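Hypothetical protein yihE (Escherichia coli, PDB 1ZYL) phosphorylates itself and other proteins on serine and threonine using ATP, and probably suppresses the effects of oxidative stress and takes part in the extracytoplasmic stress response. Local coordinates at residues A172-A177 and D301-Q306. Residues are numbered along the deposited sequence; the frame is centred on the assembly and turned at random.
Sequences AAFLKA and DYWLRQ
The benzo edge of Trp303 points at one face of the Phe174 ring in a T-shaped aromatic pair. The centroids of the Phe174 ring and the six-membered ring of Trp303 lie 5.0 Å apart, and the two planes stand at 79°. Trp303 presents its CE3-CZ3 side: CZ3 comes to 3.3 Å from Phe174 CE2, while CE3 sits 3.6 Å from Phe174 CD2. At the rim of the Phe174 ring, near its plane, the CG methylene of Gln306 approaches Phe174 CE2 at 4.4 Å; the CD2 methyl of Leu175, from the same helix as Phe174, lies in plane at another part of that edge. One face of the indole is partly covered by the Tyr302 ring, whose CD1 lies 3.7 Å above the plane and is shifted toward the rim. With CG anti to the backbone N (chi1 166°), Phe174 reaches out from 172-177 to the indole. Trp303 NE1 donates to Leu297 O, a bond that helps fix the rotation of the indole. A serine in place of Phe174 would probably leave the CE3-CZ3 edge of Trp303 without its aromatic face and open a gap between the two helices. The contact is plain apolar packing, away from the kinase active site, in the helical C-terminal lobe of the bilobal, protein-kinase-like fold of the phosphotransferase (APH) family, and joins helix 171-188 to helix 300-316 near the start of each. Leu278 of helix 266-283 touches Phe174, Trp303 and Gln306, and Phe160 of helix 149-161 makes a further edge-to-face pair with Phe174, tying the contact into a cluster of four helices.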
loop_
_atom_site.group_PDB
_atom_site.type_symbol
_atom_site.label_atom_id
_atom_site.label_comp_id
_atom_site.label_asym_id
_atom_site.label_seq_id
_atom_site.Cartn_x
_atom_site.Cartn_y
_atom_site.Cartn_z
ATOM N N ALA A 172 -21.234 16.759 10.246
ATOM C CA ALA A 172 -22.044 17.181 9.113
ATOM C C ALA A 172 -21.186 17.820 8.037
ATOM O O ALA A 172 -21.195 17.396 6.881
ATOM C CB ALA A 172 -23.097 18.148 9.568
ATOM N N ALA A 173 -20.442 18.846 8.423
ATOM C CA ALA A 173 -19.580 19.546 7.482
ATOM C C ALA A 173 -18.622 18.550 6.853
ATOM O O ALA A 173 -18.407 18.561 5.641
ATOM C CB ALA A 173 -18.800 20.632 8.202
ATOM N N PHE A 174 -18.054 17.685 7.693
ATOM C CA PHE A 174 -17.106 16.681 7.234
ATOM C C PHE A 174 -17.730 15.729 6.229
ATOM O O PHE A 174 -17.167 15.486 5.163
ATOM C CB PHE A 174 -16.538 15.895 8.422
ATOM C CG PHE A 174 -15.829 14.640 8.023
ATOM C CD1 PHE A 174 -16.542 13.463 7.809
ATOM C CD2 PHE A 174 -14.461 14.646 7.786
ATOM C CE1 PHE A 174 -15.904 12.321 7.362
ATOM C CE2 PHE A 174 -13.810 13.503 7.335
ATOM C CZ PHE A 174 -14.533 12.341 7.122
ATOM N N LEU A 175 -18.889 15.180 6.564
ATOM C CA LEU A 175 -19.541 14.262 5.650
ATOM C C LEU A 175 -19.912 14.986 4.360
ATOM O O LEU A 175 -20.002 14.373 3.304
ATOM C CB LEU A 175 -20.785 13.645 6.299
ATOM C CG LEU A 175 -20.557 12.777 7.545
ATOM C CD1 LEU A 175 -21.846 12.036 7.914
ATOM C CD2 LEU A 175 -19.448 11.778 7.281
ATOM N N LYS A 176 -20.118 16.294 4.447
ATOM C CA LYS A 176 -20.470 17.086 3.274
ATOM C C LYS A 176 -19.231 17.225 2.394
ATOM O O LYS A 176 -19.286 17.023 1.187
ATOM C CB LYS A 176 -20.967 18.468 3.704
ATOM C CG LYS A 176 -21.554 19.338 2.599
ATOM C CD LYS A 176 -22.000 20.661 3.181
ATOM C CE LYS A 176 -22.710 21.541 2.172
ATOM N NZ LYS A 176 -21.807 22.033 1.105
ATOM N N ALA A 177 -18.113 17.575 3.011
ATOM C CA ALA A 177 -16.869 17.712 2.279
ATOM C C ALA A 177 -16.517 16.369 1.642
ATOM O O ALA A 177 -15.945 16.330 0.553
ATOM C CB ALA A 177 -15.753 18.160 3.217
ATOM N N ASP A 301 -9.456 19.438 15.890
ATOM C CA ASP A 301 -8.410 19.984 15.027
ATOM C C ASP A 301 -8.188 19.066 13.841
ATOM O O ASP A 301 -8.223 19.492 12.691
ATOM C CB ASP A 301 -7.086 20.135 15.788
ATOM C CG ASP A 301 -7.129 21.228 16.844
ATOM O OD1 ASP A 301 -7.905 21.088 17.813
ATOM O OD2 ASP A 301 -6.385 22.226 16.709
ATOM N N TYR A 302 -7.978 17.794 14.142
ATOM C CA TYR A 302 -7.740 16.797 13.120
ATOM C C TYR A 302 -8.886 16.661 12.127
ATOM O O TYR A 302 -8.655 16.596 10.924
ATOM C CB TYR A 302 -7.449 15.454 13.782
ATOM C CG TYR A 302 -7.195 14.340 12.808
ATOM C CD1 TYR A 302 -8.192 13.426 12.496
ATOM C CD2 TYR A 302 -5.963 14.221 12.167
ATOM C CE1 TYR A 302 -7.971 12.420 11.566
ATOM C CE2 TYR A 302 -5.730 13.222 11.235
ATOM C CZ TYR A 302 -6.739 12.324 10.938
ATOM O OH TYR A 302 -6.525 11.341 10.000
ATOM N N TRP A 303 -10.121 16.618 12.615
ATOM C CA TRP A 303 -11.263 16.489 11.712
ATOM C C TRP A 303 -11.613 17.780 11.002
ATOM O O TRP A 303 -12.380 17.774 10.049
ATOM C CB TRP A 303 -12.488 15.927 12.439
ATOM C CG TRP A 303 -12.273 14.514 12.815
ATOM C CD1 TRP A 303 -11.795 14.050 14.000
ATOM C CD2 TRP A 303 -12.372 13.376 11.952
ATOM N NE1 TRP A 303 -11.578 12.697 13.931
ATOM C CE2 TRP A 303 -11.923 12.256 12.684
ATOM C CE3 TRP A 303 -12.791 13.194 10.627
ATOM C CZ2 TRP A 303 -11.880 10.972 12.139
ATOM C CZ3 TRP A 303 -12.748 11.913 10.084
ATOM C CH2 TRP A 303 -12.294 10.820 10.842
ATOM N N LEU A 304 -11.055 18.892 11.462
ATOM C CA LEU A 304 -11.302 20.161 10.799
ATOM C C LEU A 304 -10.314 20.248 9.657
ATOM O O LEU A 304 -10.681 20.616 8.548
ATOM C CB LEU A 304 -11.087 21.333 11.745
ATOM C CG LEU A 304 -12.128 21.474 12.848
ATOM C CD1 LEU A 304 -11.834 22.725 13.638
ATOM C CD2 LEU A 304 -13.510 21.529 12.249
ATOM N N ARG A 305 -9.058 19.897 9.936
ATOM C CA ARG A 305 -8.003 19.924 8.926
ATOM C C ARG A 305 -8.346 18.966 7.802
ATOM O O ARG A 305 -8.129 19.265 6.632
ATOM C CB ARG A 305 -6.651 19.504 9.514
ATOM C CG ARG A 305 -6.113 20.387 10.621
ATOM C CD ARG A 305 -4.598 20.231 10.744
ATOM N NE ARG A 305 -4.115 20.441 12.109
ATOM C CZ ARG A 305 -4.310 19.587 13.114
ATOM N NH1 ARG A 305 -3.834 19.863 14.322
ATOM N NH2 ARG A 305 -4.976 18.452 12.916
ATOM N N GLN A 306 -8.874 17.808 8.174
ATOM C CA GLN A 306 -9.237 16.785 7.206
ATOM C C GLN A 306 -10.342 17.326 6.313
ATOM O O GLN A 306 -10.283 17.185 5.093
ATOM C CB GLN A 306 -9.709 15.526 7.934
ATOM C CG GLN A 306 -9.426 14.229 7.207
ATOM C CD GLN A 306 -7.947 13.950 7.075
ATOM O OE1 GLN A 306 -7.204 14.012 8.055
ATOM N NE2 GLN A 306 -7.511 13.629 5.859
#